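Local coordinates for molybdenum ABC transporter, periplasmic molybdenum-binding protein (Vibrio cholerae, PDB 4RXL) that binds tungstate in a cleft and probably delivers molybdate or tungstate to a ModBC-type ABC transporter as its periplasmic solute-binding component, at residues I169-K172 with T173-L176; S13-N16 with A17-L21; T150-V153 with R154-L157; V118-V121 with D122-P125. One frame throughout, in Å; residues are numbered along the deposited sequence.

In the fold
All four contacts are short stretches of chain that meet at one tungstate ion. All lie at or near the place where a strand gives way to a helix; contacts 1, 2 and 3 hydrogen-bond the ion, whereas the residues of contact 4 meet it through carbon. Contact 1 is the most buried, while the other three run from the pocket to solvent. Contacts 3 and 4 follow the ends of neighbouring parallel strands, their centres about 9 Å apart, and share backbone bonds. Contact 2 stands across the anion from contact 4, with nearest atoms about 7 Å apart. Arg-154 of contact 3 links Asp-174 of contact 1, by a salt bridge, with Asn-16 of contact 2.

Contact 1: I169-K172 with T173-L176; sequences IVYK and TDAL. With WO4 (tungstate(VI)ion), chain B.
Tyr-171 and Asp-174 run side by side and point the same way, with the phenol ring and the carboxylate turned 52° from each other. OD2 of Asp-174 comes to the ring edge, 3.2 Å from CD2 of Tyr-171, and also takes the hydrogen bond from Tyr-171 N at 3.0 Å. That donor reaches OD2 on its anti side, 23° out of the carboxylate plane. The aspartate can turn back over the residue before the helix because its CG stands anti to its own carbonyl carbon (chi1 -59°). The side chain of Val-170 runs obliquely across that of Asp-174, its CB 3.7 Å from OD2 of Asp-174. The other oxygen, OD1, forms a salt bridge with Arg-154 of helix 153-161, so this buried carboxylate is held at both ends, which would probably favour its charged form.

Here strand 168-171 passes straight into helix 172-177, with Tyr-171 as N-cap, in the periplasmic binding protein fold of the ModA family. The carbonyl oxygen of Tyr-171 receives Ala-175 N at 3.2 Å, and Asp-174 N adds a weak bond; Leu-176 N continues the helix onto Lys-172 O. From this turn the phenol projects away into the cleft, where OH of Tyr-171 donates to tungstate O2 at 2.6 Å. That oxygen lies in the ring plane, at its edge.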
# COMPACT_ATOMS: atom_id res chain seq x y z
N ILE A 169 4.88 8.32 6.72
CA ILE A 169 5.25 6.92 6.56
C ILE A 169 4.44 6.32 5.41
O ILE A 169 3.24 6.24 5.45
CB ILE A 169 5.08 6.11 7.87
CG1 ILE A 169 6.02 6.65 8.94
CG2 ILE A 169 5.38 4.64 7.61
CD1 ILE A 169 5.71 6.13 10.33
N VAL A 170 5.15 5.89 4.37
CA VAL A 170 4.57 5.37 3.18
C VAL A 170 5.37 4.14 2.74
O VAL A 170 6.35 3.75 3.39
CB VAL A 170 4.47 6.42 2.04
CG1 VAL A 170 3.62 7.61 2.44
CG2 VAL A 170 5.86 6.86 1.61
N TYR A 171 4.97 3.54 1.62
CA TYR A 171 5.79 2.49 1.04
C TYR A 171 6.92 3.04 0.20
O TYR A 171 6.86 4.17 -0.31
CB TYR A 171 4.96 1.52 0.22
CG TYR A 171 3.78 0.95 0.95
CD1 TYR A 171 3.97 -0.07 1.86
CD2 TYR A 171 2.48 1.36 0.69
CE1 TYR A 171 2.87 -0.65 2.53
CE2 TYR A 171 1.39 0.78 1.32
CZ TYR A 171 1.60 -0.23 2.22
OH TYR A 171 0.58 -0.77 2.92
N LYS A 172 7.96 2.24 0.05
CA LYS A 172 9.10 2.52 -0.82
C LYS A 172 8.62 2.88 -2.21
O LYS A 172 9.09 3.84 -2.81
CB LYS A 172 10.04 1.32 -0.86
CG LYS A 172 11.16 1.38 -1.88
CD LYS A 172 12.24 2.36 -1.51
CE LYS A 172 13.45 2.19 -2.42
NZ LYS A 172 14.01 0.80 -2.35
N THR A 173 7.64 2.14 -2.72
CA THR A 173 7.12 2.38 -4.08
C THR A 173 6.42 3.73 -4.20
O THR A 173 6.44 4.34 -5.26
CB THR A 173 6.18 1.27 -4.52
OG1 THR A 173 5.16 1.15 -3.53
CG2 THR A 173 6.91 -0.06 -4.68
N ASP A 174 5.82 4.23 -3.12
CA ASP A 174 5.14 5.53 -3.17
C ASP A 174 6.20 6.63 -3.26
O ASP A 174 6.10 7.55 -4.08
CB ASP A 174 4.28 5.76 -1.93
CG ASP A 174 3.21 4.72 -1.73
OD1 ASP A 174 2.48 4.38 -2.69
OD2 ASP A 174 3.11 4.25 -0.60
N ALA A 175 7.24 6.54 -2.44
CA ALA A 175 8.33 7.52 -2.50
C ALA A 175 9.02 7.52 -3.86
O ALA A 175 9.30 8.60 -4.43
CB ALA A 175 9.34 7.24 -1.39
N LEU A 176 9.22 6.33 -4.42
CA LEU A 176 10.00 6.17 -5.67
C LEU A 176 9.39 6.94 -6.85
O LEU A 176 10.13 7.42 -7.70
CB LEU A 176 10.12 4.68 -6.03
CG LEU A 176 11.31 4.23 -6.86
CD1 LEU A 176 12.62 4.44 -6.10
CD2 LEU A 176 11.13 2.77 -7.25
W WO4 B . -2.89 0.96 1.18
O1 WO4 B . -3.54 2.86 1.22
O2 WO4 B . -1.67 0.42 2.74
O3 WO4 B . -4.51 -0.30 1.18
O4 WO4 B . -1.78 0.65 -0.53

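Contact 2: S13-N16 with A17-L21; sequences SMTN and AVNAL. With WO4 (tungstate(VI)ion), chain B.
Ser-13 grips one tungstate oxygen twice: its backbone N donates to O4 of the ion at 2.8 Å, and its OG donates to the same O4 at 2.5 Å, a very short bond. The hydroxyl can reach round beside its own N-H because OG sits between the backbone N and the carbonyl carbon (chi1 55°). OG is also hydrogen-bonded to Tyr-197 OH, a second-shell group that helps fix its rotation. Behind the serine, a water donates to Ser-13 O and accepts from Ala-17 N at 3.0 Å, bridging the 3-10 turn to the first turn of the helix.

Farther along, Val-18 N donates to Met-14 O at 2.8 Å, and Asn-19 N and Ala-20 N bond to Thr-15 O and Asn-16 O. Thr-15 and Asn-19 lie alongside each other, CG2 of the threonine 3.8 Å from ND2 of the asparagine, whose OD1 is bonded to Tyr-37 OH. On another flank CB of Met-14 rests 3.9 Å from CG2 of Val-18. Helix 15-28 is the crossover of the beta-alpha-beta unit between strands 6-11 and 33-38; Val-18 packs on that second strand, while Met-14 and Ala-17 meet Leu-224 of helix 218-226.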
# COMPACT_ATOMS: atom_id res chain seq x y z
N SER A 13 -1.61 1.89 -3.00
CA SER A 13 -0.19 1.83 -3.33
C SER A 13 0.03 1.09 -4.67
O SER A 13 1.12 1.14 -5.22
CB SER A 13 0.63 1.13 -2.21
OG SER A 13 0.12 -0.15 -1.91
N MET A 14 -0.98 0.35 -5.14
CA MET A 14 -0.92 -0.34 -6.43
C MET A 14 -1.36 0.49 -7.65
O MET A 14 -1.31 -0.00 -8.81
CB MET A 14 -1.73 -1.65 -6.34
CG MET A 14 -0.90 -2.83 -5.81
SD MET A 14 0.20 -3.61 -7.08
CE MET A 14 1.13 -4.79 -6.08
N THR A 15 -1.70 1.75 -7.42
CA THR A 15 -2.33 2.59 -8.44
C THR A 15 -1.53 2.57 -9.73
O THR A 15 -2.04 2.22 -10.80
CB THR A 15 -2.50 4.03 -7.97
OG1 THR A 15 -3.43 4.04 -6.89
CG2 THR A 15 -3.01 4.92 -9.08
N ASN A 16 -0.26 2.94 -9.65
CA ASN A 16 0.52 3.13 -10.85
C ASN A 16 0.87 1.84 -11.53
O ASN A 16 0.76 1.74 -12.73
CB ASN A 16 1.77 3.97 -10.61
CG ASN A 16 1.40 5.32 -10.06
OD1 ASN A 16 1.15 5.46 -8.87
ND2 ASN A 16 1.34 6.30 -10.91
N ALA A 17 1.23 0.83 -10.76
CA ALA A 17 1.59 -0.47 -11.30
C ALA A 17 0.40 -1.13 -11.98
O ALA A 17 0.58 -1.68 -13.06
CB ALA A 17 2.14 -1.38 -10.19
N VAL A 18 -0.78 -1.05 -11.36
CA VAL A 18 -1.96 -1.65 -12.00
C VAL A 18 -2.32 -0.86 -13.26
O VAL A 18 -2.69 -1.43 -14.28
CB VAL A 18 -3.15 -1.80 -11.06
CG1 VAL A 18 -4.40 -2.30 -11.80
CG2 VAL A 18 -2.75 -2.77 -9.97
N ASN A 19 -2.17 0.46 -13.23
CA ASN A 19 -2.43 1.21 -14.44
C ASN A 19 -1.50 0.74 -15.59
O ASN A 19 -1.93 0.55 -16.71
CB ASN A 19 -2.28 2.71 -14.20
CG ASN A 19 -3.44 3.31 -13.40
OD1 ASN A 19 -4.52 2.73 -13.27
ND2 ASN A 19 -3.20 4.49 -12.88
N ALA A 20 -0.21 0.56 -15.28
CA ALA A 20 0.74 0.05 -16.23
C ALA A 20 0.42 -1.38 -16.70
O ALA A 20 0.57 -1.68 -17.87
CB ALA A 20 2.14 0.10 -15.63
N LEU A 21 -0.02 -2.22 -15.78
CA LEU A 21 -0.40 -3.59 -16.11
C LEU A 21 -1.63 -3.68 -17.00
O LEU A 21 -1.64 -4.45 -17.97
CB LEU A 21 -0.60 -4.42 -14.85
CG LEU A 21 0.65 -4.69 -13.99
CD1 LEU A 21 0.29 -5.07 -12.57
CD2 LEU A 21 1.52 -5.78 -14.61
W WO4 B . -2.89 0.96 1.18
O1 WO4 B . -3.54 2.86 1.22
O2 WO4 B . -1.67 0.42 2.74
O3 WO4 B . -4.51 -0.30 1.18
O4 WO4 B . -1.78 0.65 -0.53
O HOH W 1 1.94 1.52 -7.95

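Contact 3: T150-V153 with R154-L157; sequences TNNV and RLAL. With WO4 (tungstate(VI)ion), chain B.
Asn-152 folds its side chain forward over the start of the helix: with CG between the backbone N and the carbonyl carbon (chi1 68°), OD1 reaches the amides of Arg-154 and Leu-155. The bond from Leu-155 N to OD1 of Asn-152 is 3.0 Å and comes from above the amide plane; the one from Arg-154 N is weak. Thr-150 takes the corresponding torsion (chi1 64°), and its OG1 donates to Asn-152 O at 2.8 Å. That same carbonyl oxygen accepts from Ala-156 N at 3.3 Å, so it is held by the side chain before the turn and by the helix after it.

Leu-155 lies across the capping amide, its CD1 3.6 Å from ND2 of Asn-152, and its CB meets CB of Thr-150 at 3.7 Å. Arg-154 leads off elsewhere, to Asp-174 and Asn-16. OD1 of Asn-152 serves the helix, and it is CB of Asn-152 that comes near the anion, 3.2 Å from tungstate O1. The bond to the ion belongs to the next residue: Val-153 N donates to O1 at 2.6 Å, almost straight at 168°. This is an Asn N-cap at the start of helix 153-161, where a first-turn amide binds an oxyanion, as in other periplasmic binding proteins for tetrahedral anions.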
# COMPACT_ATOMS: atom_id res chain seq x y z
N THR A 150 -4.89 9.44 7.30
CA THR A 150 -5.57 9.57 6.03
C THR A 150 -6.24 8.26 5.63
O THR A 150 -5.92 7.18 6.16
CB THR A 150 -4.57 9.95 4.93
OG1 THR A 150 -3.62 8.89 4.76
CG2 THR A 150 -3.87 11.23 5.29
N ASN A 151 -7.19 8.33 4.69
CA ASN A 151 -7.92 7.12 4.26
C ASN A 151 -7.12 6.11 3.44
O ASN A 151 -7.54 4.94 3.28
CB ASN A 151 -9.15 7.50 3.43
CG ASN A 151 -10.18 8.25 4.22
OD1 ASN A 151 -10.01 8.48 5.41
ND2 ASN A 151 -11.23 8.66 3.55
N ASN A 152 -5.98 6.52 2.88
CA ASN A 152 -5.09 5.61 2.17
C ASN A 152 -3.70 6.18 2.12
O ASN A 152 -3.51 7.36 2.45
CB ASN A 152 -5.65 5.25 0.78
CG ASN A 152 -5.65 6.40 -0.18
OD1 ASN A 152 -4.58 6.98 -0.48
ND2 ASN A 152 -6.79 6.71 -0.72
N VAL A 153 -2.74 5.33 1.74
CA VAL A 153 -1.35 5.72 1.78
C VAL A 153 -1.02 6.83 0.78
O VAL A 153 -0.13 7.62 1.04
CB VAL A 153 -0.45 4.50 1.61
CG1 VAL A 153 -0.41 3.99 0.20
CG2 VAL A 153 0.95 4.82 2.12
N ARG A 154 -1.74 6.93 -0.34
CA ARG A 154 -1.45 8.00 -1.28
C ARG A 154 -1.90 9.36 -0.77
O ARG A 154 -1.31 10.37 -1.11
CB ARG A 154 -2.01 7.64 -2.66
CG ARG A 154 -1.29 6.46 -3.30
CD ARG A 154 0.16 6.79 -3.65
NE ARG A 154 0.89 5.73 -4.36
CZ ARG A 154 0.95 5.59 -5.68
NH1 ARG A 154 0.30 6.44 -6.47
NH2 ARG A 154 1.65 4.60 -6.22
N LEU A 155 -2.93 9.39 0.08
CA LEU A 155 -3.35 10.64 0.68
C LEU A 155 -2.34 11.07 1.74
O LEU A 155 -2.14 12.25 1.95
CB LEU A 155 -4.75 10.51 1.26
CG LEU A 155 -5.87 10.37 0.21
CD1 LEU A 155 -7.16 9.93 0.88
CD2 LEU A 155 -6.11 11.64 -0.60
N ALA A 156 -1.72 10.09 2.41
CA ALA A 156 -0.62 10.38 3.32
C ALA A 156 0.57 10.96 2.54
O ALA A 156 1.15 11.98 2.93
CB ALA A 156 -0.20 9.12 4.06
N LEU A 157 0.97 10.28 1.47
CA LEU A 157 1.99 10.82 0.57
C LEU A 157 1.71 12.27 0.16
O LEU A 157 2.61 13.12 0.25
CB LEU A 157 2.09 9.94 -0.68
CG LEU A 157 3.08 10.37 -1.77
CD1 LEU A 157 4.50 10.29 -1.26
CD2 LEU A 157 2.89 9.50 -2.98
W WO4 B . -2.89 0.96 1.18
O1 WO4 B . -3.54 2.86 1.22
O2 WO4 B . -1.67 0.42 2.74
O3 WO4 B . -4.51 -0.30 1.18
O4 WO4 B . -1.78 0.65 -0.53

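Contact 4: V118-V121 with D122-P125; sequences VAQV and DAVP. With WO4 (tungstate(VI)ion), chain B.
OE1 of Gln-120 takes two backbone amides of the turn that follows it: Asp-122 N at 3.0 Å and, more weakly, Ala-123 N. The first donor stands well above the amide plane of the glutamine. On the other branch NE2 of Gln-120 donates to OD2 of Asp-122 at 3.2 Å, nearly straight at 172°; the oxygen lies in the amide plane but is itself approached from above the carboxylate, the two flat groups being 42° apart. A bend at chi2 (-72°) curls the glutamine back over the turn, where both ends of its amide hold the Asp-122 residue. The backbone closes the loop in turn, Val-124 N bonding to Gln-120 O at 3.1 Å.

Toward the anion, CG1 of Val-124 packs 3.5 Å from CB of Ala-119 at the end of the strand, and the same methyl lies 3.6 Å from tungstate O1. Pro-125 places CB 3.4 Å from O2 of the ion, so this segment lines the anion with carbon, while Ala-126 N just beyond provides a hydrogen bond. The loop joins strand 116-119, parallel to strand 147-150, to helix 125-137, with Val-124 as N-cap; Ala-123 and Val-124 touch Ser-41 of helix 40-49 across the cleft.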
# COMPACT_ATOMS: atom_id res chain seq x y z
N VAL A 118 0.26 9.55 8.14
CA VAL A 118 0.14 8.10 8.04
C VAL A 118 -1.27 7.74 7.58
O VAL A 118 -2.18 8.57 7.74
CB VAL A 118 0.37 7.39 9.39
CG1 VAL A 118 1.77 7.65 9.92
CG2 VAL A 118 -0.69 7.79 10.42
N ALA A 119 -1.42 6.55 7.00
CA ALA A 119 -2.78 6.05 6.72
C ALA A 119 -3.41 5.58 8.04
O ALA A 119 -2.70 5.35 9.02
CB ALA A 119 -2.79 4.95 5.69
N GLN A 120 -4.74 5.51 8.08
CA GLN A 120 -5.48 5.17 9.30
C GLN A 120 -4.87 3.91 9.92
O GLN A 120 -4.85 2.86 9.31
CB GLN A 120 -6.98 4.97 9.00
CG GLN A 120 -7.92 5.30 10.16
CD GLN A 120 -7.86 4.28 11.28
OE1 GLN A 120 -7.97 3.07 11.03
NE2 GLN A 120 -7.68 4.75 12.53
N VAL A 121 -4.43 4.03 11.17
CA VAL A 121 -3.55 3.03 11.78
C VAL A 121 -4.24 1.76 12.25
O VAL A 121 -3.56 0.76 12.52
CB VAL A 121 -2.74 3.62 12.96
CG1 VAL A 121 -1.86 4.77 12.51
CG2 VAL A 121 -3.65 4.07 14.09
N ASP A 122 -5.56 1.78 12.35
CA ASP A 122 -6.28 0.63 12.84
C ASP A 122 -6.67 -0.31 11.73
O ASP A 122 -6.79 -1.51 11.97
CB ASP A 122 -7.51 1.06 13.64
CG ASP A 122 -7.14 1.80 14.92
OD1 ASP A 122 -6.29 1.28 15.68
OD2 ASP A 122 -7.70 2.89 15.17
N ALA A 123 -6.85 0.20 10.51
CA ALA A 123 -7.37 -0.64 9.42
C ALA A 123 -6.64 -0.59 8.08
O ALA A 123 -6.63 -1.58 7.36
CB ALA A 123 -8.84 -0.35 9.20
N VAL A 124 -6.05 0.55 7.71
CA VAL A 124 -5.38 0.63 6.42
C VAL A 124 -4.00 -0.00 6.52
O VAL A 124 -3.25 0.38 7.42
CB VAL A 124 -5.24 2.09 5.90
CG1 VAL A 124 -4.51 2.08 4.57
CG2 VAL A 124 -6.62 2.70 5.78
N PRO A 125 -3.64 -0.92 5.59
CA PRO A 125 -2.36 -1.62 5.77
C PRO A 125 -1.17 -0.70 6.04
O PRO A 125 -0.42 -0.95 6.98
CB PRO A 125 -2.20 -2.42 4.48
CG PRO A 125 -3.63 -2.77 4.16
CD PRO A 125 -4.42 -1.51 4.50
W WO4 B . -2.89 0.96 1.18
O1 WO4 B . -3.54 2.86 1.22
O2 WO4 B . -1.67 0.42 2.74
O3 WO4 B . -4.51 -0.30 1.18
O4 WO4 B . -1.78 0.65 -0.53